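Local coordinates for monosaccharide-transporting ATPase (Actinobacillus succinogenes, PDB 5DTE), which binds D-allose as a periplasmic solute-binding protein and probably hands it to an ABC transporter for uptake, at residues Q46-T51 and I278-A283; V134-F139 and V298-V303; V159-G164 and K180-Y185; N205-I210 and V232-N237. All coordinates share one frame; numbering follows the deposited sequence.

Contact 1 (Q46-T51 and I278-A283); sequences QGAEET and IAIEHA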
loop_
_atom_site.group_PDB
_atom_site.type_symbol
_atom_site.label_atom_id
_atom_site.label_comp_id
_atom_site.label_asym_id
_atom_site.label_seq_id
_atom_site.Cartn_x
_atom_site.Cartn_y
_atom_site.Cartn_z
ATOM N N GLN A 46 5.276 12.342 6.374
ATOM C CA GLN A 46 6.494 13.123 6.544
ATOM C C GLN A 46 6.988 13.694 5.223
ATOM O O GLN A 46 7.345 14.862 5.155
ATOM C CB GLN A 46 7.587 12.279 7.170
ATOM C CG GLN A 46 8.883 13.033 7.361
ATOM C CD GLN A 46 9.943 12.179 8.028
ATOM O OE1 GLN A 46 10.232 11.063 7.580
ATOM N NE2 GLN A 46 10.518 12.688 9.117
ATOM N N GLY A 47 7.019 12.866 4.182
ATOM C CA GLY A 47 7.324 13.335 2.843
ATOM C C GLY A 47 6.329 14.374 2.359
ATOM O O GLY A 47 6.680 15.278 1.603
ATOM N N ALA A 48 5.084 14.247 2.798
ATOM C CA ALA A 48 4.034 15.203 2.442
ATOM C C ALA A 48 4.342 16.577 2.991
ATOM O O ALA A 48 4.066 17.584 2.349
ATOM C CB ALA A 48 2.661 14.729 2.953
ATOM N N GLU A 49 4.899 16.616 4.196
ATOM C CA GLU A 49 5.155 17.877 4.874
ATOM C C GLU A 49 6.434 18.547 4.361
ATOM O O GLU A 49 6.533 19.776 4.328
ATOM C CB GLU A 49 5.206 17.649 6.379
ATOM C CG GLU A 49 3.836 17.341 6.945
ATOM C CD GLU A 49 3.852 17.084 8.440
ATOM O OE1 GLU A 49 4.946 17.120 9.053
ATOM O OE2 GLU A 49 2.762 16.836 9.001
ATOM N N GLU A 50 7.394 17.736 3.934
ATOM C CA GLU A 50 8.566 18.236 3.238
ATOM C C GLU A 50 8.217 18.881 1.893
ATOM O O GLU A 50 8.772 19.913 1.535
ATOM C CB GLU A 50 9.559 17.110 3.028
ATOM C CG GLU A 50 10.105 16.535 4.307
ATOM C CD GLU A 50 10.747 15.170 4.091
ATOM O OE1 GLU A 50 10.671 14.645 2.957
ATOM O OE2 GLU A 50 11.306 14.610 5.061
ATOM N N THR A 51 7.310 18.267 1.145
ATOM C CA THR A 51 6.855 18.837 -0.124
ATOM C C THR A 51 6.012 20.095 0.128
ATOM O O THR A 51 6.043 21.049 -0.647
ATOM C CB THR A 51 6.048 17.781 -0.954
ATOM O OG1 THR A 51 6.949 16.830 -1.532
ATOM C CG2 THR A 51 5.219 18.418 -2.065
ATOM N N ILE A 278 3.725 13.647 -5.925
ATOM C CA ILE A 278 2.953 13.783 -7.168
ATOM C C ILE A 278 1.500 14.174 -6.875
ATOM O O ILE A 278 0.928 14.984 -7.592
ATOM C CB ILE A 278 2.984 12.495 -8.033
ATOM C CG1 ILE A 278 4.163 12.541 -9.009
ATOM C CG2 ILE A 278 1.719 12.365 -8.858
ATOM C CD1 ILE A 278 5.533 12.325 -8.385
ATOM N N ALA A 279 0.916 13.632 -5.810
ATOM C CA ALA A 279 -0.429 14.037 -5.402
ATOM C C ALA A 279 -0.548 15.561 -5.197
ATOM O O ALA A 279 -1.442 16.211 -5.751
ATOM C CB ALA A 279 -0.823 13.309 -4.151
ATOM N N ILE A 280 0.368 16.122 -4.413
ATOM C CA ILE A 280 0.412 17.561 -4.148
ATOM C C ILE A 280 0.753 18.357 -5.407
ATOM O O ILE A 280 0.289 19.488 -5.579
ATOM C CB ILE A 280 1.446 17.891 -3.054
ATOM C CG1 ILE A 280 1.090 17.163 -1.758
ATOM C CG2 ILE A 280 1.569 19.402 -2.838
ATOM C CD1 ILE A 280 2.275 16.961 -0.835
ATOM N N GLU A 281 1.567 17.764 -6.282
ATOM C CA GLU A 281 1.930 18.412 -7.537
ATOM C C GLU A 281 0.711 18.432 -8.472
ATOM O O GLU A 281 0.524 19.370 -9.262
ATOM C CB GLU A 281 3.120 17.701 -8.194
ATOM C CG GLU A 281 4.494 18.374 -7.957
ATOM C CD GLU A 281 4.824 19.472 -8.987
ATOM O OE1 GLU A 281 4.066 19.620 -9.979
ATOM O OE2 GLU A 281 5.849 20.177 -8.808
ATOM N N HIS A 282 -0.129 17.405 -8.338
ATOM C CA HIS A 282 -1.295 17.215 -9.188
ATOM C C HIS A 282 -2.457 18.081 -8.749
ATOM O O HIS A 282 -3.241 18.544 -9.574
ATOM C CB HIS A 282 -1.722 15.745 -9.190
ATOM C CG HIS A 282 -1.048 14.923 -10.241
ATOM N ND1 HIS A 282 -1.517 13.675 -10.628
ATOM C CD2 HIS A 282 0.050 15.153 -10.997
ATOM C CE1 HIS A 282 -0.739 13.191 -11.569
ATOM N NE2 HIS A 282 0.226 14.064 -11.814
ATOM N N ALA A 283 -2.580 18.282 -7.445
ATOM C CA ALA A 283 -3.588 19.193 -6.916
ATOM C C ALA A 283 -3.335 20.605 -7.440
ATOM O O ALA A 283 -4.241 21.251 -7.963
ATOM C CB ALA A 283 -3.584 19.171 -5.379
#
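Thr51 and Ile280 make a small helix-to-helix contact in the first lobe of this two-lobed periplasmic sugar-binding protein, where helix 39-54 and helix 272-287 lie side by side against a six-stranded parallel sheet. The lobe is a three-layer alpha/beta/alpha sandwich of the kind found in the sugar-binding members of the solute-binding protein 2 family. The two segments are 227 residues apart in sequence at their closest ends, and the contact brings their helices together on the sheet.

The contact is wholly van der Waals, and the backbones stay well apart, 7.7 Å between Thr51 CA and Ile280 CA. Ile280 bridges that gap. Its chain is extended at the second torsion (chi2 157°), which carries CD1 far from its own helix toward the turn Ala48-Thr51. Thr51 answers with its methyl: CG2 lies anti to the backbone N, and the two side chains meet tip to tip. A branched residue suits this role, since Ile280 CG2 also approaches Thr51 CG2, at 3.9 Å. Ala48 is small enough to let the isoleucine end settle beside its backbone, with Ala48 CB 4.4 Å from Ile280 CD1.

Below the contact, Ala48 rests on Leu31 of strand 28-33 and Ile280 on Ile89 of strand 87-90, so apolar residues suit both positions. On the outer side Gln46 OE1 is hydrogen-bonded to Lys273 NZ, a polar tie between the same two helices. The nearest approach of the segments is Thr51 CG2 to Ile280 CD1, 3.5 Å.

Contact 2 (V134-F139 and V298-V303); sequences VGVDNF and VDPVVV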
loop_
_atom_site.group_PDB
_atom_site.type_symbol
_atom_site.label_atom_id
_atom_site.label_comp_id
_atom_site.label_asym_id
_atom_site.label_seq_id
_atom_site.Cartn_x
_atom_site.Cartn_y
_atom_site.Cartn_z
ATOM N N VAL A 134 -3.425 8.569 -8.037
ATOM C CA VAL A 134 -1.970 8.459 -7.978
ATOM C C VAL A 134 -1.598 7.281 -7.077
ATOM O O VAL A 134 -2.003 7.265 -5.911
ATOM C CB VAL A 134 -1.313 9.740 -7.426
ATOM C CG1 VAL A 134 0.187 9.517 -7.168
ATOM C CG2 VAL A 134 -1.534 10.894 -8.364
ATOM N N GLY A 135 -0.845 6.305 -7.606
ATOM C CA GLY A 135 -0.381 5.181 -6.796
ATOM C C GLY A 135 0.711 4.311 -7.389
ATOM O O GLY A 135 1.747 4.809 -7.835
ATOM N N VAL A 136 0.483 3.002 -7.345
ATOM C CA VAL A 136 1.295 2.004 -8.052
ATOM C C VAL A 136 0.408 0.863 -8.579
ATOM O O VAL A 136 -0.738 0.696 -8.153
ATOM C CB VAL A 136 2.425 1.373 -7.171
ATOM C CG1 VAL A 136 3.598 2.320 -7.028
ATOM C CG2 VAL A 136 1.908 0.905 -5.811
ATOM N N ASP A 137 0.935 0.100 -9.533
ATOM C CA ASP A 137 0.307 -1.150 -9.931
ATOM C C ASP A 137 0.600 -2.167 -8.839
ATOM O O ASP A 137 1.718 -2.667 -8.742
ATOM C CB ASP A 137 0.842 -1.622 -11.289
ATOM C CG ASP A 137 -0.162 -2.454 -12.061
ATOM O OD1 ASP A 137 -0.851 -3.280 -11.438
ATOM O OD2 ASP A 137 -0.271 -2.274 -13.293
ATOM N N ASN A 138 -0.382 -2.444 -7.987
ATOM C CA ASN A 138 -0.147 -3.361 -6.877
ATOM C C ASN A 138 -0.147 -4.796 -7.378
ATOM O O ASN A 138 0.471 -5.671 -6.777
ATOM C CB ASN A 138 -1.178 -3.162 -5.763
ATOM C CG ASN A 138 -1.035 -1.814 -5.058
ATOM O OD1 ASN A 138 0.054 -1.425 -4.641
ATOM N ND2 ASN A 138 -2.137 -1.098 -4.933
ATOM N N PHE A 139 -0.811 -5.030 -8.504
ATOM C CA PHE A 139 -0.803 -6.355 -9.128
ATOM C C PHE A 139 0.597 -6.694 -9.569
ATOM O O PHE A 139 1.144 -7.749 -9.212
ATOM C CB PHE A 139 -1.750 -6.412 -10.323
ATOM C CG PHE A 139 -1.748 -7.730 -11.050
ATOM C CD1 PHE A 139 -2.622 -8.743 -10.677
ATOM C CD2 PHE A 139 -0.900 -7.938 -12.138
ATOM C CE1 PHE A 139 -2.641 -9.948 -11.365
ATOM C CE2 PHE A 139 -0.911 -9.135 -12.840
ATOM C CZ PHE A 139 -1.774 -10.148 -12.451
ATOM N N VAL A 298 3.625 5.473 -9.975
ATOM C CA VAL A 298 5.045 5.545 -9.652
ATOM C C VAL A 298 5.653 4.182 -9.981
ATOM O O VAL A 298 4.941 3.165 -9.945
ATOM C CB VAL A 298 5.265 5.937 -8.161
ATOM C CG1 VAL A 298 6.457 5.241 -7.562
ATOM C CG2 VAL A 298 5.436 7.423 -8.035
ATOM N N ASP A 299 6.935 4.152 -10.345
ATOM C CA ASP A 299 7.590 2.877 -10.644
ATOM C C ASP A 299 8.334 2.300 -9.441
ATOM O O ASP A 299 9.375 2.810 -9.040
ATOM C CB ASP A 299 8.526 3.036 -11.844
ATOM C CG ASP A 299 7.759 3.293 -13.134
ATOM O OD1 ASP A 299 6.700 2.652 -13.321
ATOM O OD2 ASP A 299 8.200 4.135 -13.948
ATOM N N PRO A 300 7.794 1.210 -8.875
ATOM C CA PRO A 300 8.287 0.601 -7.634
ATOM C C PRO A 300 9.688 0.034 -7.783
ATOM O O PRO A 300 10.106 -0.247 -8.900
ATOM C CB PRO A 300 7.278 -0.518 -7.375
ATOM C CG PRO A 300 6.791 -0.880 -8.737
ATOM C CD PRO A 300 6.719 0.409 -9.483
ATOM N N VAL A 301 10.400 -0.127 -6.672
ATOM C CA VAL A 301 11.716 -0.751 -6.694
ATOM C C VAL A 301 11.623 -2.086 -5.988
ATOM O O VAL A 301 10.983 -2.179 -4.947
ATOM C CB VAL A 301 12.802 0.103 -5.989
ATOM C CG1 VAL A 301 14.169 -0.316 -6.446
ATOM C CG2 VAL A 301 12.594 1.583 -6.249
ATOM N N VAL A 302 12.253 -3.116 -6.558
ATOM C CA VAL A 302 12.440 -4.407 -5.881
ATOM C C VAL A 302 13.683 -4.388 -4.991
ATOM O O VAL A 302 14.801 -4.374 -5.496
ATOM C CB VAL A 302 12.580 -5.563 -6.876
ATOM C CG1 VAL A 302 12.786 -6.848 -6.127
ATOM C CG2 VAL A 302 11.344 -5.668 -7.741
ATOM N N VAL A 303 13.488 -4.384 -3.673
ATOM C CA VAL A 303 14.590 -4.177 -2.738
ATOM C C VAL A 303 15.089 -5.473 -2.096
ATOM O O VAL A 303 14.490 -6.003 -1.159
ATOM C CB VAL A 303 14.198 -3.199 -1.630
ATOM C CG1 VAL A 303 15.357 -2.996 -0.687
ATOM C CG2 VAL A 303 13.810 -1.906 -2.223
HETATM O O HOH W 1 3.402 0.409 -10.866
#
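Gly135 and Val298 are joined by a backbone hydrogen bond, Val298 N to Gly135 O at 2.9 Å. It is somewhat bent, with an N-H...O angle of 148°. Next to it, Val136 turns its side chain toward Val298 and Pro300, its CG1 anti to its own carbonyl carbon (chi1 -77°). That methyl, Val136 CG1, lies 3.3 Å from Val298 O and also packs on Val298 CG1. Pro300 adds CD, more loosely, 4.4 Å from Val136 CG1. A water accepts from Asp137 N at 2.8 Å and donates to Val298 O, linking the two backbones a second time.

Farther out, Gly135 also bonds through its backbone to Tyr296, and Val134 to Asp114 and Asp116, which fixes the chain in the first lobe. Beyond Val136, Asp137 stands at the N-cap of helix 138-152, and the chain enters the second lobe; Asn138 OD1 accepts a hydrogen bond from Arg174 of the sugar pocket. Val136 touches Gln270, another pocket residue, and its side chain is about 6 Å from the bound beta-D-allopyranose. Two interlobe crossings that come together beside the ligand are characteristic of the hinge of periplasmic sugar-binding proteins.

Contact 3 (V159-G164 and K180-Y185); sequences VAILEG and KAFAEY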
loop_
_atom_site.group_PDB
_atom_site.type_symbol
_atom_site.label_atom_id
_atom_site.label_comp_id
_atom_site.label_asym_id
_atom_site.label_seq_id
_atom_site.Cartn_x
_atom_site.Cartn_y
_atom_site.Cartn_z
ATOM N N VAL A 159 4.621 -22.390 -0.656
ATOM C CA VAL A 159 4.491 -21.006 -0.200
ATOM C C VAL A 159 3.179 -20.745 0.523
ATOM O O VAL A 159 2.157 -21.391 0.240
ATOM C CB VAL A 159 4.588 -20.003 -1.374
ATOM C CG1 VAL A 159 6.013 -19.936 -1.932
ATOM C CG2 VAL A 159 3.593 -20.368 -2.456
ATOM N N ALA A 160 3.220 -19.788 1.451
ATOM C CA ALA A 160 2.019 -19.334 2.152
ATOM C C ALA A 160 1.847 -17.826 2.029
ATOM O O ALA A 160 2.771 -17.079 2.317
ATOM C CB ALA A 160 2.078 -19.730 3.592
ATOM N N ILE A 161 0.656 -17.389 1.619
ATOM C CA ILE A 161 0.358 -15.968 1.437
ATOM C C ILE A 161 -0.327 -15.301 2.640
ATOM O O ILE A 161 -1.379 -15.759 3.095
ATOM C CB ILE A 161 -0.540 -15.766 0.203
ATOM C CG1 ILE A 161 0.281 -15.946 -1.070
ATOM C CG2 ILE A 161 -1.208 -14.389 0.220
ATOM C CD1 ILE A 161 -0.508 -15.693 -2.330
ATOM N N LEU A 162 0.256 -14.219 3.152
ATOM C CA LEU A 162 -0.443 -13.404 4.161
ATOM C C LEU A 162 -1.090 -12.181 3.486
ATOM O O LEU A 162 -0.422 -11.422 2.780
ATOM C CB LEU A 162 0.500 -12.948 5.292
ATOM C CG LEU A 162 1.114 -13.946 6.287
ATOM C CD1 LEU A 162 2.370 -13.359 6.901
ATOM C CD2 LEU A 162 0.152 -14.400 7.400
ATOM N N GLU A 163 -2.386 -11.989 3.714
ATOM C CA GLU A 163 -3.139 -10.956 3.005
ATOM C C GLU A 163 -3.592 -9.828 3.921
ATOM O O GLU A 163 -3.526 -9.931 5.150
ATOM C CB GLU A 163 -4.358 -11.568 2.332
ATOM C CG GLU A 163 -4.152 -13.009 1.950
ATOM C CD GLU A 163 -5.454 -13.728 1.731
ATOM O OE1 GLU A 163 -6.484 -13.044 1.543
ATOM O OE2 GLU A 163 -5.447 -14.977 1.786
ATOM N N GLY A 164 -4.061 -8.750 3.309
ATOM C CA GLY A 164 -4.492 -7.592 4.061
ATOM C C GLY A 164 -5.945 -7.714 4.462
ATOM O O GLY A 164 -6.531 -8.796 4.342
ATOM N N LYS A 180 -0.321 -15.167 -9.813
ATOM C CA LYS A 180 0.098 -15.282 -11.205
ATOM C C LYS A 180 1.550 -15.726 -11.317
ATOM O O LYS A 180 1.913 -16.483 -12.208
ATOM C CB LYS A 180 -0.083 -13.959 -11.949
ATOM C CG LYS A 180 0.314 -14.080 -13.405
ATOM C CD LYS A 180 0.887 -12.799 -13.949
ATOM C CE LYS A 180 1.366 -12.976 -15.380
ATOM N NZ LYS A 180 1.079 -11.758 -16.209
ATOM N N ALA A 181 2.373 -15.256 -10.392
ATOM C CA ALA A 181 3.799 -15.516 -10.428
ATOM C C ALA A 181 4.182 -16.960 -10.048
ATOM O O ALA A 181 5.066 -17.548 -10.684
ATOM C CB ALA A 181 4.502 -14.542 -9.526
ATOM N N PHE A 182 3.553 -17.531 -9.015
ATOM C CA PHE A 182 3.897 -18.898 -8.593
ATOM C C PHE A 182 3.333 -19.878 -9.601
ATOM O O PHE A 182 3.842 -20.993 -9.767
ATOM C CB PHE A 182 3.367 -19.229 -7.187
ATOM C CG PHE A 182 3.837 -18.279 -6.122
ATOM C CD1 PHE A 182 5.151 -17.854 -6.081
ATOM C CD2 PHE A 182 2.953 -17.784 -5.183
ATOM C CE1 PHE A 182 5.573 -16.972 -5.121
ATOM C CE2 PHE A 182 3.375 -16.902 -4.238
ATOM C CZ PHE A 182 4.691 -16.497 -4.208
ATOM N N ALA A 183 2.272 -19.447 -10.280
ATOM C CA ALA A 183 1.651 -20.244 -11.329
ATOM C C ALA A 183 2.665 -20.548 -12.431
ATOM O O ALA A 183 2.463 -21.464 -13.215
ATOM C CB ALA A 183 0.429 -19.527 -11.899
ATOM N N GLU A 184 3.758 -19.785 -12.468
ATOM C CA GLU A 184 4.831 -19.983 -13.440
ATOM C C GLU A 184 5.858 -21.002 -12.946
ATOM O O GLU A 184 6.705 -21.484 -13.718
ATOM C CB GLU A 184 5.527 -18.653 -13.763
ATOM C CG GLU A 184 4.623 -17.646 -14.455
ATOM C CD GLU A 184 5.345 -16.370 -14.846
ATOM O OE1 GLU A 184 6.589 -16.323 -14.687
ATOM O OE2 GLU A 184 4.661 -15.419 -15.310
ATOM N N TYR A 185 5.771 -21.332 -11.661
ATOM C CA TYR A 185 6.674 -22.306 -11.060
ATOM C C TYR A 185 5.902 -23.529 -10.586
ATOM O O TYR A 185 5.485 -23.577 -9.422
ATOM C CB TYR A 185 7.445 -21.669 -9.901
ATOM C CG TYR A 185 8.290 -20.493 -10.335
ATOM C CD1 TYR A 185 9.643 -20.658 -10.622
ATOM C CD2 TYR A 185 7.731 -19.224 -10.487
ATOM C CE1 TYR A 185 10.423 -19.593 -11.030
ATOM C CE2 TYR A 185 8.504 -18.152 -10.901
ATOM C CZ TYR A 185 9.851 -18.348 -11.173
ATOM O OH TYR A 185 10.632 -17.296 -11.580
#
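A right-handed beta-alpha-beta unit of the second lobe, strand 157-163, helix 169-182 and strand 188-195, is packed here by Phe182 on Val159 and Ile161. Phe182 lies near the end of helix 169-182 and is the first residue of a type I turn that runs to Tyr185; its ring is sent inward to the sheet.

The ring meets the two strand residues differently. Val159 comes over one face in a CH-pi contact, its CG2 4.1 Å from the centroid of the Phe182 ring. The approach is 23° off the ring normal. It is displaced toward the rim, where Val159 CG2 is 3.8 Å from Phe182 CD2. That methyl sits between the backbone N and the carbonyl carbon of Val159, the crowded position, which aims it at the aromatic face. Ile161 instead arrives at the edge, near the ring plane, its CD1 4.5 Å from Phe182 CE2. Its extended chain (chi2 -177°) puts CD1 far enough from the strand to do so. Being two residues apart, Val159 and Ile161 point to the same side of the sheet, whereas Ala160 and Leu162 serve helix 200-213 on the other.

Phe182 also touches Ala146 of helix 138-152 and Ile190 of strand 188-195, so a large flat residue fills a junction of three elements. Tyr185, just beyond, keeps its hydroxyl in a hydrogen bond to Glu151. A buried phenyl lodged against methyl groups of a valine and an isoleucine has no polar group to satisfy; the contact therefore probably draws its stability from dispersion and the hydrophobic effect, with its specificity set by shape.

Contact 4 (N205-I210 and V232-N237); sequences NVTTNI and VTAVEN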
loop_
_atom_site.group_PDB
_atom_site.type_symbol
_atom_site.label_atom_id
_atom_site.label_comp_id
_atom_site.label_asym_id
_atom_site.label_seq_id
_atom_site.Cartn_x
_atom_site.Cartn_y
_atom_site.Cartn_z
ATOM N N ASN A 205 0.770 -14.198 14.996
ATOM C CA ASN A 205 -0.150 -15.253 15.378
ATOM C C ASN A 205 -0.486 -16.146 14.194
ATOM O O ASN A 205 -0.277 -17.367 14.246
ATOM C CB ASN A 205 -1.432 -14.685 15.957
ATOM C CG ASN A 205 -2.347 -15.770 16.490
ATOM O OD1 ASN A 205 -3.045 -16.442 15.730
ATOM N ND2 ASN A 205 -2.332 -15.962 17.802
ATOM N N VAL A 206 -1.002 -15.547 13.124
ATOM C CA VAL A 206 -1.357 -16.338 11.946
ATOM C C VAL A 206 -0.182 -17.180 11.401
ATOM O O VAL A 206 -0.346 -18.375 11.151
ATOM C CB VAL A 206 -1.898 -15.454 10.825
ATOM C CG1 VAL A 206 -1.968 -16.243 9.518
ATOM C CG2 VAL A 206 -3.263 -14.898 11.197
ATOM N N THR A 207 0.999 -16.577 11.251
ATOM C CA THR A 207 2.151 -17.289 10.686
ATOM C C THR A 207 2.552 -18.481 11.535
ATOM O O THR A 207 2.952 -19.512 11.011
ATOM C CB THR A 207 3.395 -16.372 10.527
ATOM O OG1 THR A 207 3.053 -15.227 9.751
ATOM C CG2 THR A 207 4.532 -17.088 9.828
ATOM N N THR A 208 2.468 -18.332 12.848
ATOM C CA THR A 208 2.823 -19.424 13.729
ATOM C C THR A 208 1.889 -20.594 13.483
ATOM O O THR A 208 2.341 -21.727 13.294
ATOM C CB THR A 208 2.779 -18.998 15.196
ATOM O OG1 THR A 208 4.053 -18.449 15.535
ATOM C CG2 THR A 208 2.498 -20.186 16.096
ATOM N N ASN A 209 0.592 -20.306 13.451
ATOM C CA ASN A 209 -0.410 -21.339 13.246
ATOM C C ASN A 209 -0.321 -21.952 11.834
ATOM O O ASN A 209 -0.695 -23.106 11.617
ATOM C CB ASN A 209 -1.795 -20.757 13.514
ATOM C CG ASN A 209 -1.928 -20.195 14.927
ATOM O OD1 ASN A 209 -1.407 -20.765 15.896
ATOM N ND2 ASN A 209 -2.615 -19.062 15.046
ATOM N N ILE A 210 0.203 -21.188 10.880
ATOM C CA ILE A 210 0.374 -21.676 9.512
ATOM C C ILE A 210 1.638 -22.534 9.347
ATOM O O ILE A 210 1.658 -23.489 8.570
ATOM C CB ILE A 210 0.404 -20.503 8.529
ATOM C CG1 ILE A 210 -0.981 -19.852 8.466
ATOM C CG2 ILE A 210 0.859 -20.946 7.153
ATOM C CD1 ILE A 210 -1.133 -18.856 7.334
ATOM N N VAL A 232 8.441 -12.868 9.911
ATOM C CA VAL A 232 9.833 -13.188 10.218
ATOM C C VAL A 232 10.001 -13.593 11.686
ATOM O O VAL A 232 10.664 -14.580 11.989
ATOM C CB VAL A 232 10.771 -12.008 9.906
ATOM C CG1 VAL A 232 12.181 -12.301 10.395
ATOM C CG2 VAL A 232 10.776 -11.714 8.424
ATOM N N THR A 233 9.386 -12.839 12.590
ATOM C CA THR A 233 9.439 -13.129 14.026
ATOM C C THR A 233 8.949 -14.533 14.355
ATOM O O THR A 233 9.488 -15.195 15.239
ATOM C CB THR A 233 8.607 -12.115 14.821
ATOM O OG1 THR A 233 9.000 -10.797 14.432
ATOM C CG2 THR A 233 8.822 -12.290 16.312
ATOM N N ALA A 234 7.920 -14.972 13.638
ATOM C CA ALA A 234 7.449 -16.337 13.739
ATOM C C ALA A 234 8.548 -17.327 13.345
ATOM O O ALA A 234 8.914 -18.189 14.152
ATOM C CB ALA A 234 6.224 -16.539 12.880
ATOM N N VAL A 235 9.093 -17.219 12.128
ATOM C CA VAL A 235 10.064 -18.227 11.708
ATOM C C VAL A 235 11.278 -18.257 12.673
ATOM O O VAL A 235 11.707 -19.337 13.065
ATOM C CB VAL A 235 10.515 -18.050 10.219
ATOM C CG1 VAL A 235 9.312 -17.920 9.321
ATOM C CG2 VAL A 235 11.451 -16.878 10.023
ATOM N N GLU A 236 11.776 -17.104 13.123
ATOM C CA GLU A 236 12.915 -17.079 14.056
ATOM C C GLU A 236 12.547 -17.607 15.448
ATOM O O GLU A 236 13.383 -18.201 16.146
ATOM C CB GLU A 236 13.486 -15.661 14.168
ATOM C CG GLU A 236 14.215 -15.192 12.903
ATOM C CD GLU A 236 14.976 -13.885 13.093
ATOM O OE1 GLU A 236 14.472 -12.992 13.816
ATOM O OE2 GLU A 236 16.083 -13.757 12.519
ATOM N N ASN A 237 11.297 -17.388 15.848
ATOM C CA ASN A 237 10.767 -18.010 17.052
ATOM C C ASN A 237 10.794 -19.502 16.859
ATOM O O ASN A 237 11.233 -20.252 17.725
ATOM C CB ASN A 237 9.342 -17.545 17.343
ATOM C CG ASN A 237 9.282 -16.286 18.215
ATOM O OD1 ASN A 237 10.287 -15.616 18.463
ATOM N ND2 ASN A 237 8.087 -15.967 18.676
#
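Thr207 and Ala234 form the tight heart of this contact between helix 200-213 and helix 225-237. The alanine CB faces the neighbouring helix and is met by the threonine methyl, Thr207 CG2 to Ala234 CB at 3.5 Å. Close behind, Thr207 CB is 3.7 Å from Ala234 CB. Because alanine is so short, the backbones come near: Thr208 CA and Ala234 CA are 5.6 Å apart. Thr207 suits the buried side because its hydroxyl is turned back to its own helix, where OG1 is hydrogen-bonded to Ala203 O. With OG1 beside the backbone N (chi1 -55°), the methyl CG2 lies anti to that N and is the apolar surface for Ala234.

On the solvent side the contact thins out. Thr208 is exposed and touches Ala234 CB with OG1 alone, at 3.9 Å; that hydroxyl also makes a weak hydrogen bond to Leu204 O. Leu204 also packs on Ala234 and Val235 reaches Leu211, while Ile210 and Val206 lie on the strands of the sheet. The two helices follow strands 188-195 and 219-222, successive beta-alpha units of the parallel-sheet second lobe, as expected of the periplasmic binding protein fold.

How the contacts relate
Contacts 1 and 4 both pair neighbouring helices above a parallel sheet, one in each lobe and on opposite sides of the chain's centre. In contact 1 a long side chain spans separated helices, whereas in contact 4 a short one lets them close up, partly at the surface. Contact 3 is fully buried and aromatic, binding a helix to its own sheet; through Leu162 and Ala160 its strand also packs on helix 200-213 of contact 4. Contact 2 lies nearest the middle of the chain, and it alone uses backbone hydrogen bonding and water. It touches contact 1 through Val134 and contact 3 through Phe139, in keeping with its place where the chain passes between the lobes.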